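Local coordinates for protein cellulose 1,4-beta-cellobiosidase (Thermobifida fusca, PDB 4JJJ) that probably hydrolyses cellulose as a family 48 cellobiohydrolase, this chain being the catalytic (alpha/alpha)6 part of a longer protein that also carries a carbohydrate-binding module, at residues Q4-Q9 and L57-Y62; V232-H237 and Y429-D434; T452-D457 and L522-G527; G500-L505 and D530-H535; L505-M510 and F630-E635. The protein carries 1 engineered substitution. One frame throughout, in Å; residues are numbered along the deposited sequence.

Contact 1 (Q4-Q9 and L57-Y62); sequences QAFLEQ and LWLEAY
Phe-6 of helix 2-14 lays the outer end of its ring against Tyr-62 and Leu-59 of helix 50-67. No hydrogen bond joins the two segments; the contact is packing, of side chains and of backbone. The Phe-6 and Tyr-62 side chains cross obliquely. Ring atom CE1 lies 3.9 Å from Tyr-62 CB, and CZ comes equally near the same carbon. The backbone is touched as well: Phe-6 CZ lies 3.9 Å from Tyr-62 C, so the ring rests on the stem of the tyrosine and on its peptide rather than on the phenol. Leu-59 is looser, its CD1 4.3 Å from Phe-6 CE1, while Leu-59 O sits near the ring plane at the edge, 4.2 Å from CZ. With CG anti to the backbone N (chi1 165°), the phenylalanine extends toward helix 50-67, where the nearest CA atoms, those of Phe-6 and Tyr-62, are 8.8 Å apart. An alanine at this position is likely to open a gap over the Tyr-62 CB and leave Leu-59 CD1 without its aromatic neighbour.

Polar bonds lie outside this patch. The tyrosine ring leads away from helix 2-14, and its OH is hydrogen-bonded to Glu-635. Glu-60 ties the same two helices by another route, its OE2 in a salt bridge with Lys-14 and its OE1 hydrogen-bonded to Tyr-10 OH.

Both Phe-6 and Tyr-62 also pack on Ala-631 of helix 620-637, which makes this a buried three-helix junction within the (alpha/alpha)6 barrel of family 48.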
# COMPACT_ATOMS: atom_id res chain seq x y z
N GLN A 4 14.69 -25.73 2.51
CA GLN A 4 13.66 -26.80 2.19
C GLN A 4 12.25 -26.29 2.50
O GLN A 4 11.37 -26.44 1.69
CB GLN A 4 13.86 -28.12 2.95
CG GLN A 4 14.45 -29.17 1.99
CD GLN A 4 15.69 -28.66 1.25
OE1 GLN A 4 15.63 -28.18 0.08
NE2 GLN A 4 16.86 -28.73 1.96
N ALA A 5 12.19 -25.55 3.61
CA ALA A 5 10.87 -24.93 4.04
C ALA A 5 10.47 -23.88 3.03
O ALA A 5 9.25 -23.79 2.70
CB ALA A 5 10.92 -24.41 5.43
N PHE A 6 11.43 -23.04 2.62
CA PHE A 6 11.14 -22.06 1.56
C PHE A 6 10.56 -22.80 0.34
O PHE A 6 9.57 -22.42 -0.22
CB PHE A 6 12.38 -21.26 1.17
CG PHE A 6 12.19 -20.54 -0.13
CD1 PHE A 6 11.39 -19.45 -0.22
CD2 PHE A 6 12.80 -21.02 -1.26
CE1 PHE A 6 11.15 -18.83 -1.47
CE2 PHE A 6 12.60 -20.40 -2.47
CZ PHE A 6 11.78 -19.34 -2.60
N LEU A 7 11.27 -23.83 -0.11
CA LEU A 7 10.86 -24.40 -1.40
C LEU A 7 9.46 -25.06 -1.21
O LEU A 7 8.70 -25.02 -2.15
CB LEU A 7 11.93 -25.40 -1.90
CG LEU A 7 13.15 -24.79 -2.51
CD1 LEU A 7 14.27 -25.89 -2.51
CD2 LEU A 7 12.80 -24.10 -3.89
N GLU A 8 9.18 -25.62 -0.07
CA GLU A 8 7.87 -26.25 0.18
C GLU A 8 6.75 -25.21 0.09
O GLU A 8 5.72 -25.44 -0.53
CB GLU A 8 7.86 -26.97 1.50
CG GLU A 8 6.51 -27.43 1.92
CD GLU A 8 6.55 -28.16 3.19
OE1 GLU A 8 7.07 -27.64 4.26
OE2 GLU A 8 5.86 -29.28 3.09
N GLN A 9 6.95 -24.12 0.81
CA GLN A 9 5.97 -23.02 0.79
C GLN A 9 5.83 -22.42 -0.60
O GLN A 9 4.71 -22.17 -1.07
CB GLN A 9 6.44 -21.99 1.85
CG GLN A 9 5.55 -20.76 2.00
CD GLN A 9 4.19 -21.00 2.59
OE1 GLN A 9 3.76 -22.13 2.90
NE2 GLN A 9 3.45 -19.90 2.76
N LEU A 57 6.86 -10.60 -7.10
CA LEU A 57 8.28 -10.32 -7.48
C LEU A 57 9.16 -10.88 -6.40
O LEU A 57 10.20 -11.54 -6.66
CB LEU A 57 8.55 -8.87 -7.67
CG LEU A 57 7.79 -8.20 -8.78
CD1 LEU A 57 8.08 -6.72 -8.78
CD2 LEU A 57 8.14 -8.80 -10.18
N TRP A 58 8.87 -10.54 -5.11
CA TRP A 58 9.72 -10.94 -4.01
C TRP A 58 9.90 -12.46 -3.96
O TRP A 58 11.03 -13.00 -3.76
CB TRP A 58 9.19 -10.43 -2.67
CG TRP A 58 10.15 -10.20 -1.60
CD1 TRP A 58 11.50 -10.53 -1.50
CD2 TRP A 58 9.85 -9.46 -0.40
NE1 TRP A 58 12.02 -10.06 -0.33
CE2 TRP A 58 11.01 -9.42 0.39
CE3 TRP A 58 8.65 -8.89 0.09
CZ2 TRP A 58 11.07 -8.79 1.64
CZ3 TRP A 58 8.69 -8.24 1.35
CH2 TRP A 58 9.90 -8.17 2.10
N LEU A 59 8.79 -13.21 -4.18
CA LEU A 59 8.85 -14.64 -4.12
C LEU A 59 9.74 -15.19 -5.23
O LEU A 59 10.56 -16.09 -4.97
CB LEU A 59 7.45 -15.17 -4.33
CG LEU A 59 7.25 -16.71 -4.21
CD1 LEU A 59 7.35 -17.16 -2.77
CD2 LEU A 59 5.93 -17.11 -4.81
N GLU A 60 9.57 -14.67 -6.44
CA GLU A 60 10.41 -15.15 -7.53
C GLU A 60 11.84 -14.71 -7.45
O GLU A 60 12.70 -15.42 -7.95
CB GLU A 60 9.75 -14.78 -8.90
CG GLU A 60 8.37 -15.37 -9.12
CD GLU A 60 8.25 -16.85 -9.20
OE1 GLU A 60 9.18 -17.58 -8.72
OE2 GLU A 60 7.18 -17.26 -9.69
N ALA A 61 12.09 -13.59 -6.75
CA ALA A 61 13.51 -13.20 -6.61
C ALA A 61 14.21 -14.19 -5.69
O ALA A 61 15.38 -14.61 -5.92
CB ALA A 61 13.60 -11.75 -6.09
N TYR A 62 13.59 -14.57 -4.59
CA TYR A 62 14.14 -15.60 -3.69
C TYR A 62 14.22 -16.94 -4.41
O TYR A 62 15.18 -17.67 -4.20
CB TYR A 62 13.37 -15.75 -2.39
CG TYR A 62 13.97 -14.93 -1.25
CD1 TYR A 62 13.28 -13.87 -0.70
CD2 TYR A 62 15.20 -15.26 -0.78
CE1 TYR A 62 13.82 -13.13 0.34
CE2 TYR A 62 15.77 -14.50 0.25
CZ TYR A 62 15.05 -13.44 0.83
OH TYR A 62 15.57 -12.58 1.83

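Contact 2 (V232-H237 and Y429-D434); sequences VMFWAH and YYVTGD. With ZN (zinc ion), chain B; ZN (zinc ion), chain R.
Within the (alpha/alpha)6 barrel, Phe-234 and Trp-235 of helix 223-242 face Tyr-430 and Val-431 at the C-terminal end of helix 416-432. The valine is the shared partner: its CG2 lies 3.6 Å from Trp-235 CH2 and 4.1 Å from Phe-234 CE2, the methyl meeting both rings obliquely. Trp-235 CH2 also reaches the edge of the Tyr-430 ring, close to its plane and 3.8 Å from CE2. The two aromatic rings of helix 223-242 brace each other, since Phe-234 CE2 stands 3.7 Å above the centre of the Trp-235 ring system. Indole NE1 is hydrogen-bonded to Gln-427 one turn earlier on the opposing helix, which fixes how the ring is turned.

His-237 takes no part in the packing between these two segments. Its NE2 binds zinc at 2.2 Å together with Glu-340; two zinc positions are modelled too near each other to be filled at once, and with a second histidine conformer deposited the details are doubtful.

Beyond Val-431 the helix stops at Gly-433, whose phi is positive (73°). Asp-434 then serves as N-cap of helix 435-450, OD1 accepting from Ala-437 N: a tight helix-to-helix turn of the barrel.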
# COMPACT_ATOMS: atom_id res chain seq x y z
N VAL A 232 12.83 -5.24 -3.97
CA VAL A 232 12.99 -6.65 -4.43
C VAL A 232 14.10 -6.73 -5.47
O VAL A 232 14.99 -7.60 -5.41
CB VAL A 232 11.69 -7.25 -5.01
CG1 VAL A 232 12.00 -8.55 -5.74
CG2 VAL A 232 10.69 -7.35 -3.91
N MET A 233 14.15 -5.72 -6.37
CA MET A 233 15.12 -5.77 -7.43
C MET A 233 16.50 -5.42 -6.92
O MET A 233 17.51 -5.89 -7.49
CB MET A 233 14.66 -4.91 -8.58
CG MET A 233 13.46 -5.43 -9.29
SD MET A 233 13.54 -7.21 -9.77
CE MET A 233 14.98 -7.20 -10.61
N PHE A 234 16.67 -4.63 -5.87
CA PHE A 234 17.99 -4.50 -5.22
C PHE A 234 18.52 -5.87 -4.84
O PHE A 234 19.64 -6.29 -5.09
CB PHE A 234 17.91 -3.63 -3.97
CG PHE A 234 19.12 -3.72 -3.14
CD1 PHE A 234 20.26 -2.99 -3.43
CD2 PHE A 234 19.15 -4.52 -2.06
CE1 PHE A 234 21.40 -3.08 -2.65
CE2 PHE A 234 20.24 -4.63 -1.26
CZ PHE A 234 21.44 -3.93 -1.58
N TRP A 235 17.66 -6.68 -4.23
CA TRP A 235 18.04 -8.02 -3.79
C TRP A 235 18.27 -8.96 -4.94
O TRP A 235 19.27 -9.70 -4.92
CB TRP A 235 17.00 -8.60 -2.81
CG TRP A 235 17.13 -7.89 -1.48
CD1 TRP A 235 16.21 -7.02 -0.89
CD2 TRP A 235 18.26 -7.94 -0.62
NE1 TRP A 235 16.77 -6.52 0.30
CE2 TRP A 235 17.99 -7.12 0.50
CE3 TRP A 235 19.49 -8.61 -0.67
CZ2 TRP A 235 18.93 -6.95 1.57
CZ3 TRP A 235 20.39 -8.43 0.32
CH2 TRP A 235 20.11 -7.56 1.45
N ALA A 236 17.43 -8.92 -5.96
CA ALA A 236 17.66 -9.76 -7.16
C ALA A 236 19.08 -9.46 -7.67
O ALA A 236 19.87 -10.39 -8.01
CB ALA A 236 16.65 -9.48 -8.25
N HIS A 237 19.47 -8.19 -7.71
CA HIS A 237 20.83 -7.77 -8.18
C HIS A 237 21.89 -8.42 -7.33
O HIS A 237 22.91 -8.99 -7.78
CB HIS A 237 21.05 -6.24 -8.04
CG HIS A 237 22.47 -5.84 -8.28
ND1 HIS A 237 23.29 -5.46 -7.27
CD2 HIS A 237 23.23 -5.88 -9.39
CE1 HIS A 237 24.51 -5.27 -7.74
NE2 HIS A 237 24.50 -5.56 -9.02
N TYR A 429 20.34 -1.73 7.64
CA TYR A 429 21.34 -1.93 8.67
C TYR A 429 22.21 -3.16 8.38
O TYR A 429 23.41 -3.10 8.40
CB TYR A 429 20.62 -2.09 10.03
CG TYR A 429 21.51 -2.32 11.18
CD1 TYR A 429 22.59 -1.50 11.48
CD2 TYR A 429 21.31 -3.42 11.95
CE1 TYR A 429 23.42 -1.80 12.54
CE2 TYR A 429 22.13 -3.74 13.03
CZ TYR A 429 23.18 -2.92 13.31
OH TYR A 429 23.97 -3.21 14.47
N TYR A 430 21.57 -4.26 7.91
CA TYR A 430 22.32 -5.42 7.46
C TYR A 430 23.29 -5.07 6.34
O TYR A 430 24.47 -5.51 6.38
CB TYR A 430 21.35 -6.51 7.08
CG TYR A 430 21.95 -7.66 6.32
CD1 TYR A 430 22.98 -8.43 6.88
CD2 TYR A 430 21.47 -7.97 5.07
CE1 TYR A 430 23.54 -9.46 6.13
CE2 TYR A 430 22.02 -9.06 4.34
CZ TYR A 430 23.07 -9.79 4.88
OH TYR A 430 23.54 -10.88 4.11
N VAL A 431 22.81 -4.37 5.33
CA VAL A 431 23.62 -4.07 4.13
C VAL A 431 24.79 -3.16 4.46
O VAL A 431 25.96 -3.52 4.07
CB VAL A 431 22.77 -3.53 3.02
CG1 VAL A 431 23.64 -3.08 1.86
CG2 VAL A 431 21.72 -4.59 2.59
N THR A 432 24.55 -2.06 5.14
CA THR A 432 25.56 -0.98 5.22
C THR A 432 25.98 -0.70 6.66
O THR A 432 26.97 0.07 6.87
CB THR A 432 25.03 0.38 4.65
OG1 THR A 432 24.07 0.92 5.57
CG2 THR A 432 24.47 0.26 3.26
N GLY A 433 25.29 -1.23 7.70
CA GLY A 433 25.54 -0.85 9.03
C GLY A 433 25.05 0.55 9.43
O GLY A 433 25.40 1.05 10.56
N ASP A 434 24.22 1.19 8.62
CA ASP A 434 23.78 2.58 8.76
C ASP A 434 23.48 2.89 10.25
O ASP A 434 22.54 2.33 10.83
CB ASP A 434 22.56 2.87 7.88
CG ASP A 434 22.25 4.34 7.78
OD1 ASP A 434 21.89 4.95 8.82
OD2 ASP A 434 22.37 4.83 6.63
ZN ZN B . 25.81 -3.83 -9.08
ZN ZN R . 25.92 -5.13 -10.66
O HOH W 1 27.76 -5.11 -9.74
O HOH W 2 26.46 -2.28 -7.42

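Contact 3 (T452-D457 and L522-G527); sequences TDVDAD and LATAEG. With ZN (zinc ion), chain S.
Val-454 and Thr-524 cross at about a right angle where the loop 452-457, shaped by an Asx turn, lies on helix 519-533. In that turn Asp-453 OD1 takes the N-H of Asp-455 at 2.9 Å, from above the carboxylate plane; the turn probably helps to present Val-454, whose side chain points at the helix. CG1 of the valine runs in beside Thr-524 O, 3.5 Å away, and touches the Thr-524 CG2 methyl more loosely. Val-454 CB sits 3.8 Å from Gly-527 C. Because glycine has no side chain on this face, where a CB would point at the valine, the CA atoms of Val-454 and Gly-527 approach to 5.2 Å.

Thr-452 meets Thr-524 at a slant, methyl to methyl, CG2 to CG2 at 4.0 Å. In Thr-524, OG1 lies beside the backbone N (chi1 -54°) and bonds Thr-520 O, which leaves the methyl anti to that N; Thr-452 OG1 likewise bonds Ala-448 O.

Glu-526 leads away from the loop, and its OE2 binds a zinc ion that His-633 also binds. No direct hydrogen bond joins 452-457 to 522-527, but one water donates to both backbones, 2.8 Å from Val-454 O and 2.8 Å from Gly-527 O.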
# COMPACT_ATOMS: atom_id res chain seq x y z
N THR A 452 6.07 -9.87 22.28
CA THR A 452 5.97 -11.08 21.48
C THR A 452 6.10 -12.30 22.37
O THR A 452 6.99 -12.33 23.25
CB THR A 452 7.10 -11.06 20.40
OG1 THR A 452 6.91 -9.95 19.52
CG2 THR A 452 7.06 -12.29 19.55
N ASP A 453 5.29 -13.33 22.11
CA ASP A 453 5.34 -14.60 22.84
C ASP A 453 5.45 -15.73 21.90
O ASP A 453 4.53 -15.97 21.15
CB ASP A 453 4.10 -14.77 23.72
CG ASP A 453 4.16 -16.05 24.59
OD1 ASP A 453 5.11 -16.85 24.51
OD2 ASP A 453 3.13 -16.14 25.32
N VAL A 454 6.65 -16.36 21.83
CA VAL A 454 6.86 -17.39 20.82
C VAL A 454 6.31 -18.75 21.31
O VAL A 454 6.36 -19.69 20.61
CB VAL A 454 8.36 -17.50 20.36
CG1 VAL A 454 8.86 -16.14 19.94
CG2 VAL A 454 9.28 -17.96 21.52
N ASP A 455 5.95 -18.81 22.57
CA ASP A 455 5.32 -20.03 23.19
C ASP A 455 6.27 -21.19 23.03
O ASP A 455 5.89 -22.26 22.55
CB ASP A 455 3.92 -20.31 22.56
CG ASP A 455 3.16 -21.41 23.27
OD1 ASP A 455 3.36 -21.47 24.53
OD2 ASP A 455 2.45 -22.20 22.58
N ALA A 456 7.55 -20.97 23.40
CA ALA A 456 8.57 -21.92 23.06
C ALA A 456 8.38 -23.27 23.74
O ALA A 456 8.72 -24.26 23.12
CB ALA A 456 9.93 -21.46 23.46
N ASP A 457 7.88 -23.25 24.96
CA ASP A 457 7.78 -24.55 25.70
C ASP A 457 6.73 -25.46 25.03
O ASP A 457 6.67 -26.65 25.34
CB ASP A 457 7.40 -24.31 27.16
CG ASP A 457 8.47 -23.57 27.97
OD1 ASP A 457 9.71 -23.65 27.67
OD2 ASP A 457 8.03 -22.84 28.91
N LEU A 522 17.70 -12.88 17.81
CA LEU A 522 17.74 -14.08 17.01
C LEU A 522 16.89 -15.18 17.66
O LEU A 522 16.18 -15.89 16.94
CB LEU A 522 19.16 -14.62 16.86
CG LEU A 522 19.24 -15.86 15.89
CD1 LEU A 522 18.55 -15.70 14.56
CD2 LEU A 522 20.71 -16.21 15.71
N ALA A 523 16.96 -15.26 18.99
CA ALA A 523 16.14 -16.29 19.68
C ALA A 523 14.65 -16.12 19.46
O ALA A 523 13.92 -17.08 19.19
CB ALA A 523 16.50 -16.44 21.14
N THR A 524 14.19 -14.90 19.47
CA THR A 524 12.78 -14.60 19.17
C THR A 524 12.42 -14.99 17.76
O THR A 524 11.41 -15.62 17.53
CB THR A 524 12.44 -13.12 19.50
OG1 THR A 524 12.84 -12.88 20.87
CG2 THR A 524 10.99 -12.75 19.32
N ALA A 525 13.25 -14.54 16.80
CA ALA A 525 13.03 -14.87 15.41
C ALA A 525 12.93 -16.37 15.20
O ALA A 525 12.04 -16.86 14.50
CB ALA A 525 14.15 -14.32 14.57
N GLU A 526 13.85 -17.11 15.84
CA GLU A 526 13.88 -18.55 15.63
C GLU A 526 12.57 -19.16 16.17
O GLU A 526 12.02 -20.08 15.54
CB GLU A 526 15.04 -19.19 16.38
CG GLU A 526 16.41 -18.88 15.82
CD GLU A 526 16.82 -19.60 14.53
OE1 GLU A 526 15.98 -20.06 13.72
OE2 GLU A 526 18.07 -19.74 14.34
N GLY A 527 12.08 -18.66 17.30
CA GLY A 527 10.82 -19.13 17.87
C GLY A 527 9.61 -18.84 17.01
O GLY A 527 8.73 -19.63 16.87
ZN ZN S . 18.38 -20.86 12.79
O HOH W 3 9.92 -12.57 22.66
O HOH W 4 8.06 -21.24 19.00
O HOH W 5 17.68 -22.78 13.00

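Contact 4 (G500-L505 and D530-H535); sequences GVTAAL and DALLAH. With ZN (zinc ion), chain X; NA (sodium ion), chain J.
Leu-532 and Thr-502 slide past each other in opposite directions, leucine methyls along threonine methyl. The leucine CG stands anti to its own carbonyl carbon (chi1 -65°); chi2 of 168° then carries CD1 on in extended form while CD2 branches off toward the threonine. Both methyls border Thr-502 CG2, CD2 at 3.8 Å and CD1 at 4.0 Å. CD1 also reaches the neighbouring residue, 4.1 Å from Ala-503 CB. Thr-502 CG2 lies 3.9 Å from Leu-532 CG as well, so it sits in the fork of the branch.

The threonine rotamer (chi1 -60°) divides its two ends: the methyl goes to the leucine, while OG1 turns back and donates to Asp-498 O. Asp-498 itself lines the glycan pocket.

Helices 499-516 and 519-533 follow one another closely in the chain and pack as a helical hairpin of the (alpha/alpha)6 barrel, the nearest CA atoms, those of Ala-503 and Leu-532, 7.9 Å apart. An alanine in place of Leu-532 would probably leave the Thr-502 methyl and Ala-503 CB facing a gap in this buried seam.

Ions sit to the sides of the packing. Asp-530 holds a sodium ion through OD1 at 2.4 Å and, more distantly, OD2, with waters completing the shell. His-535, modelled in two conformers, places ND1 2.1 Å from a zinc ion that Gln-461 also binds.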
# COMPACT_ATOMS: atom_id res chain seq x y z
N GLY A 500 1.40 -13.22 8.40
CA GLY A 500 2.11 -12.23 7.58
C GLY A 500 2.94 -11.33 8.49
O GLY A 500 4.14 -11.06 8.27
N VAL A 501 2.28 -10.82 9.52
CA VAL A 501 2.92 -9.94 10.49
C VAL A 501 4.04 -10.73 11.19
O VAL A 501 5.11 -10.22 11.41
CB VAL A 501 1.88 -9.44 11.54
CG1 VAL A 501 2.62 -8.78 12.72
CG2 VAL A 501 0.91 -8.54 10.87
N THR A 502 3.76 -11.96 11.53
CA THR A 502 4.72 -12.84 12.16
C THR A 502 5.99 -12.95 11.32
O THR A 502 7.08 -12.83 11.82
CB THR A 502 4.11 -14.20 12.53
OG1 THR A 502 3.02 -13.97 13.45
CG2 THR A 502 5.14 -15.14 13.17
N ALA A 503 5.83 -13.25 10.05
CA ALA A 503 6.99 -13.44 9.17
C ALA A 503 7.81 -12.16 9.04
O ALA A 503 9.03 -12.22 9.06
CB ALA A 503 6.49 -13.98 7.87
N ALA A 504 7.14 -11.00 8.93
CA ALA A 504 7.85 -9.76 8.82
C ALA A 504 8.57 -9.46 10.13
O ALA A 504 9.69 -8.90 10.13
CB ALA A 504 6.87 -8.63 8.46
N LEU A 505 7.98 -9.77 11.27
CA LEU A 505 8.63 -9.57 12.56
C LEU A 505 9.88 -10.48 12.65
O LEU A 505 10.95 -10.02 13.02
CB LEU A 505 7.64 -9.85 13.69
CG LEU A 505 8.22 -9.75 15.10
CD1 LEU A 505 8.84 -8.38 15.32
CD2 LEU A 505 7.12 -10.09 16.09
N ASP A 530 9.71 -21.29 14.02
CA ASP A 530 9.21 -22.58 14.46
C ASP A 530 7.69 -22.54 14.50
O ASP A 530 7.03 -23.53 14.17
CB ASP A 530 9.70 -22.91 15.86
CG ASP A 530 11.14 -23.30 15.94
OD1 ASP A 530 11.68 -23.67 14.92
OD2 ASP A 530 11.71 -23.27 17.06
N ALA A 531 7.15 -21.46 15.08
CA ALA A 531 5.71 -21.27 15.20
C ALA A 531 5.02 -21.33 13.86
O ALA A 531 4.01 -21.98 13.68
CB ALA A 531 5.45 -19.96 15.92
N LEU A 532 5.58 -20.66 12.85
CA LEU A 532 5.06 -20.72 11.49
C LEU A 532 5.05 -22.13 11.02
O LEU A 532 4.09 -22.58 10.43
CB LEU A 532 5.79 -19.77 10.54
CG LEU A 532 5.62 -18.25 10.87
CD1 LEU A 532 6.57 -17.37 10.11
CD2 LEU A 532 4.21 -17.80 10.55
N LEU A 533 6.13 -22.87 11.21
CA LEU A 533 6.19 -24.26 10.70
C LEU A 533 5.15 -25.16 11.35
O LEU A 533 4.64 -26.08 10.71
CB LEU A 533 7.64 -24.79 10.87
CG LEU A 533 8.66 -24.33 9.84
CD1 LEU A 533 10.00 -24.91 10.35
CD2 LEU A 533 8.36 -24.77 8.39
N ALA A 534 4.80 -24.81 12.56
CA ALA A 534 3.82 -25.56 13.34
C ALA A 534 2.42 -25.41 12.85
O ALA A 534 1.54 -26.19 13.29
CB ALA A 534 3.91 -25.19 14.81
N HIS A 535 2.17 -24.40 12.01
CA HIS A 535 0.84 -24.11 11.46
C HIS A 535 0.73 -24.34 9.91
O HIS A 535 -0.13 -23.79 9.24
CB HIS A 535 0.39 -22.72 11.89
CG HIS A 535 0.28 -22.61 13.38
ND1 HIS A 535 -0.84 -22.97 14.09
CD2 HIS A 535 1.16 -22.14 14.30
CE1 HIS A 535 -0.63 -22.77 15.37
NE2 HIS A 535 0.56 -22.22 15.52
ZN ZN X . -2.58 -23.99 13.67
NA NA J . 14.02 -23.77 15.37
O HOH W 6 16.60 -23.46 14.88
O HOH W 7 13.81 -21.72 14.11
O HOH W 8 14.42 -22.94 17.05
O HOH W 9 13.56 -25.18 16.81
O HOH W 10 -3.43 -23.86 15.63

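Contact 5 (L505-M510 and F630-E635); sequences LAKTLM and FAAHDE. With ZN (zinc ion), chain S.
Ala-632 and His-633 carry the packing of segment 630-635 on 505-510, two helix segments running nearly parallel (13°) with axes 9.9 Å apart. Before them, Phe-630 points its CB away from 505-510, and its ring packs on Leu-533 and Ala-5.

Ala-632 offers only a methyl. Lys-507 passes alongside it, CG 4.3 Å from Ala-632 CB, while the lysine NZ runs on to salt bridges with Glu-423 and Glu-625. Met-510 reaches the same methyl beside the lysine, CE 4.1 Å from Ala-632 CB.

At His-633 the thioether crosses the side chain at about a right angle. Met-510 SD lies 3.8 Å from His-633 CB, and the bend at the last torsion (chi3 -60°) turns CE toward Ala-632. The sulfur stands oblique to the imidazole, 5.1 Å from its centroid. The ring is gripped at both nitrogens: NE2 binds zinc at 2.0 Å, and ND1 donates in the ring plane to Asp-634 OD1 (2.8 Å, 151°), nearly end-on to the C-O bond. This His-carboxylate pairing fixes the rotation of the ring and probably makes NE2 a stronger metal ligand.

Asp-634 therefore acts as second shell to the zinc, and Glu-635 OE2, further on, accepts from Trp-239 NE1. Helix 620-637 packs against helix 499-516, helix 2-14 at Phe-630 and Ala-631, and helix 50-67 at Ala-632; Met-510 also touches Ala-525 of helix 519-533.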
# COMPACT_ATOMS: atom_id res chain seq x y z
N LEU A 505 7.98 -9.77 11.27
CA LEU A 505 8.63 -9.57 12.56
C LEU A 505 9.88 -10.48 12.65
O LEU A 505 10.95 -10.02 13.02
CB LEU A 505 7.64 -9.85 13.69
CG LEU A 505 8.22 -9.75 15.10
CD1 LEU A 505 8.84 -8.38 15.32
CD2 LEU A 505 7.12 -10.09 16.09
N ALA A 506 9.74 -11.73 12.27
CA ALA A 506 10.85 -12.66 12.28
C ALA A 506 11.98 -12.11 11.41
O ALA A 506 13.17 -12.15 11.83
CB ALA A 506 10.46 -13.99 11.78
N LYS A 507 11.68 -11.60 10.20
CA LYS A 507 12.74 -11.06 9.35
C LYS A 507 13.41 -9.86 9.97
O LYS A 507 14.65 -9.70 9.90
CB LYS A 507 12.21 -10.79 7.99
CG LYS A 507 11.99 -12.03 7.13
CD LYS A 507 11.56 -11.71 5.75
CE LYS A 507 10.10 -11.25 5.65
NZ LYS A 507 9.85 -10.43 4.40
N THR A 508 12.60 -8.95 10.47
CA THR A 508 13.15 -7.76 11.07
C THR A 508 14.19 -8.13 12.11
O THR A 508 15.31 -7.56 12.13
CB THR A 508 12.01 -6.92 11.78
OG1 THR A 508 11.11 -6.50 10.79
CG2 THR A 508 12.52 -5.66 12.38
N LEU A 509 13.84 -9.06 12.94
CA LEU A 509 14.70 -9.53 14.02
C LEU A 509 15.98 -10.24 13.50
O LEU A 509 17.06 -10.03 14.03
CB LEU A 509 13.91 -10.45 14.99
CG LEU A 509 12.79 -9.70 15.78
CD1 LEU A 509 11.94 -10.65 16.57
CD2 LEU A 509 13.37 -8.65 16.67
N MET A 510 15.83 -11.02 12.46
CA MET A 510 16.97 -11.74 11.86
C MET A 510 17.98 -10.77 11.24
O MET A 510 19.18 -10.93 11.50
CB MET A 510 16.47 -12.73 10.82
CG MET A 510 15.94 -14.02 11.49
SD MET A 510 15.63 -15.32 10.28
CE MET A 510 14.42 -14.61 9.17
N PHE A 630 11.61 -17.77 5.66
CA PHE A 630 12.39 -19.02 5.60
C PHE A 630 13.63 -18.88 4.75
O PHE A 630 14.73 -19.30 5.19
CB PHE A 630 11.54 -20.17 5.06
CG PHE A 630 10.33 -20.51 5.91
CD1 PHE A 630 10.28 -20.31 7.32
CD2 PHE A 630 9.28 -21.19 5.31
CE1 PHE A 630 9.14 -20.71 8.06
CE2 PHE A 630 8.14 -21.56 6.04
CZ PHE A 630 8.08 -21.40 7.39
N ALA A 631 13.44 -18.30 3.58
CA ALA A 631 14.61 -18.04 2.70
C ALA A 631 15.63 -17.12 3.34
O ALA A 631 16.83 -17.33 3.18
CB ALA A 631 14.20 -17.58 1.37
N ALA A 632 15.19 -16.04 4.02
CA ALA A 632 16.10 -15.12 4.68
C ALA A 632 16.91 -15.84 5.72
O ALA A 632 18.07 -15.49 5.98
CB ALA A 632 15.38 -13.93 5.27
N HIS A 633 16.29 -16.75 6.44
CA HIS A 633 17.01 -17.45 7.50
C HIS A 633 18.28 -18.09 6.90
O HIS A 633 19.35 -17.96 7.45
CB HIS A 633 16.16 -18.51 8.24
CG HIS A 633 16.98 -19.32 9.22
ND1 HIS A 633 17.88 -20.29 8.82
CD2 HIS A 633 17.05 -19.28 10.57
CE1 HIS A 633 18.47 -20.79 9.89
NE2 HIS A 633 17.98 -20.19 10.94
N ASP A 634 18.15 -18.82 5.80
CA ASP A 634 19.35 -19.47 5.28
C ASP A 634 20.33 -18.52 4.60
O ASP A 634 21.52 -18.69 4.67
CB ASP A 634 19.00 -20.66 4.43
CG ASP A 634 18.78 -21.95 5.32
OD1 ASP A 634 18.58 -21.84 6.60
OD2 ASP A 634 18.86 -23.04 4.71
N GLU A 635 19.81 -17.44 3.98
CA GLU A 635 20.62 -16.36 3.44
C GLU A 635 21.52 -15.78 4.51
O GLU A 635 22.76 -15.53 4.26
CB GLU A 635 19.68 -15.26 2.93
CG GLU A 635 20.38 -13.99 2.43
CD GLU A 635 19.37 -12.95 1.89
OE1 GLU A 635 18.14 -13.15 2.10
OE2 GLU A 635 19.85 -11.86 1.46
ZN ZN S . 18.38 -20.86 12.79
O HOH W 5 17.68 -22.78 13.00

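Contacts 3, 4 and 5 form one block: contact 4 lies about 10 Å, centre to centre, from each of the others and shares Leu-505 with contact 5, while contacts 3 and 5 meet at a zinc ion held by Glu-526 and His-633. Contact 1 joins this block through Tyr-62 and Ala-5, its centre about 12 Å from that of contact 5. Contact 2 touches contact 1 through Val-232 and contact 5 through Trp-235, its centre about 14 Å from that of contact 5. Toward the substrate, the side chain of Thr-502 in contact 4 is about 9 Å from a bound glucose unit, and that of Lys-507 in contact 5 about 12 Å from Asn-224, the engineered residue at the predicted nucleophile position.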